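Local coordinates for protein BsaWI endonuclease (Geobacillus stearothermophilus, PDB 4ZSF) that probably cleaves DNA as a metal-dependent restriction endonuclease of the PD-(D/E)XK nuclease superfamily, at residues Met37-Ala40 with Met41-Pro45. Sequence-based numbering, arbitrary orientation.
Sequences MISA and MREFP
With CG of Met37 turned away from its own backbone N (chi1 -179°), and Met41 folded back at its last torsion (chi3 -63°), the two thioethers meet one turn apart in the final turns of helix 25-43, part of the N-terminal helical bundle. CE of Met41 lies 3.7 Å from CG of Met37, and the side chains pass at a slant. Both methionines are buried, packing against Ile52 of helix 49-65 and Met94 of the second subunit, so this side of the helix joins the bundle to the dimer partner. On the neighbouring strip, Arg42 follows Ile38 outward. Its chain stays straight as far as NE, which carries its guanidinium along the isoleucine until CG2 of Ile38 sits over the centre of one face, 3.4 Å above the plane; this is van der Waals packing of the methyl on the guanidinium face. Ser39 faces helix 3-22, where in the conformer described its OG is hydrogen-bonded to Tyr6 OH; a second Ser39 conformer exists, so the bond may not be constant.

Four successive i to i+4 bonds tie the backbone together. The one from Glu43 N to Ser39 O, at 2.8 Å, lies in the carbonyl plane, and CG of Glu43 rests 3.2 Å from that same oxygen. Phe44, the first residue to leave helical geometry, still gives its N-H to Ala40 O at 2.7 Å, though the bond is bent to 136° at the hydrogen. The same oxygen also lies in the plane of the Phe44 ring, at its edge, 3.6 Å from CD2.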
loop_
_atom_site.group_PDB
_atom_site.type_symbol
_atom_site.label_atom_id
_atom_site.label_comp_id
_atom_site.label_asym_id
_atom_site.label_seq_id
_atom_site.Cartn_x
_atom_site.Cartn_y
_atom_site.Cartn_z
ATOM N N MET A 37 18.534 2.626 18.992
ATOM C CA MET A 37 19.238 1.856 17.929
ATOM C C MET A 37 20.756 2.199 17.990
ATOM O O MET A 37 21.638 1.324 18.016
ATOM C CB MET A 37 18.643 2.174 16.552
ATOM C CG MET A 37 19.312 1.403 15.393
ATOM S SD MET A 37 19.158 -0.410 15.564
ATOM C CE MET A 37 19.382 -0.794 13.820
ATOM N N ILE A 38 21.060 3.484 18.030
ATOM C CA ILE A 38 22.479 3.904 18.013
ATOM C C ILE A 38 23.196 3.394 19.267
ATOM O O ILE A 38 24.275 2.806 19.155
ATOM C CB ILE A 38 22.599 5.442 17.900
ATOM C CG1 ILE A 38 22.166 5.896 16.508
ATOM C CG2 ILE A 38 24.106 5.923 18.219
ATOM C CD1 ILE A 38 22.022 7.433 16.416
ATOM N N SER A 39 22.581 3.592 20.432
ATOM C CA SER A 39 23.173 3.241 21.730
ATOM C C SER A 39 23.426 1.756 21.847
ATOM O O SER A 39 24.499 1.309 22.313
ATOM C CB SER A 39 22.251 3.697 22.867
ATOM O OG SER A 39 22.969 3.706 24.088
ATOM N N ALA A 40 22.451 0.978 21.400
ATOM C CA ALA A 40 22.540 -0.485 21.474
ATOM C C ALA A 40 23.551 -1.009 20.501
ATOM O O ALA A 40 24.231 -2.010 20.808
ATOM C CB ALA A 40 21.161 -1.135 21.178
ATOM N N MET A 41 23.621 -0.405 19.292
ATOM C CA MET A 41 24.667 -0.871 18.375
ATOM C C MET A 41 26.043 -0.583 18.968
ATOM O O MET A 41 26.983 -1.330 18.735
ATOM C CB MET A 41 24.530 -0.210 17.021
ATOM C CG MET A 41 23.384 -0.834 16.201
ATOM S SD MET A 41 23.275 -0.186 14.509
ATOM C CE MET A 41 22.927 1.506 14.834
ATOM N N ARG A 42 26.189 0.504 19.708
ATOM C CA ARG A 42 27.445 0.682 20.453
ATOM C C ARG A 42 27.645 -0.257 21.626
ATOM O O ARG A 42 28.749 -0.748 21.839
ATOM C CB ARG A 42 27.560 2.133 20.933
ATOM C CG ARG A 42 27.629 3.107 19.727
ATOM C CD ARG A 42 27.549 4.576 20.178
ATOM N NE ARG A 42 27.787 5.521 19.079
ATOM C CZ ARG A 42 27.370 6.790 19.049
ATOM N NH1 ARG A 42 26.698 7.308 20.075
ATOM N NH2 ARG A 42 27.671 7.545 18.009
ATOM N N GLU A 43 26.647 -0.447 22.467
ATOM C CA GLU A 43 26.826 -1.317 23.622
ATOM C C GLU A 43 26.952 -2.774 23.234
ATOM O O GLU A 43 27.517 -3.597 24.013
ATOM C CB GLU A 43 25.648 -1.160 24.587
ATOM C CG GLU A 43 25.535 0.233 25.179
ATOM C CD GLU A 43 26.683 0.581 26.105
ATOM O OE1 GLU A 43 27.260 -0.340 26.714
ATOM O OE2 GLU A 43 27.008 1.782 26.189
ATOM N N PHE A 44 26.407 -3.119 22.066
ATOM C CA PHE A 44 26.393 -4.523 21.596
ATOM C C PHE A 44 26.855 -4.653 20.131
ATOM O O PHE A 44 26.090 -5.023 19.237
ATOM C CB PHE A 44 24.996 -5.140 21.772
ATOM C CG PHE A 44 24.539 -5.139 23.189
ATOM C CD1 PHE A 44 24.796 -6.234 24.015
ATOM C CD2 PHE A 44 23.881 -4.008 23.732
ATOM C CE1 PHE A 44 24.393 -6.225 25.345
ATOM C CE2 PHE A 44 23.469 -4.002 25.058
ATOM C CZ PHE A 44 23.725 -5.125 25.866
ATOM N N PRO A 45 28.151 -4.412 19.896
ATOM C CA PRO A 45 28.737 -4.368 18.548
ATOM C C PRO A 45 28.662 -5.674 17.799
ATOM O O PRO A 45 28.698 -5.703 16.589
ATOM C CB PRO A 45 30.209 -4.017 18.805
ATOM C CG PRO A 45 30.316 -3.641 20.256
ATOM C CD PRO A 45 29.149 -4.247 20.968
#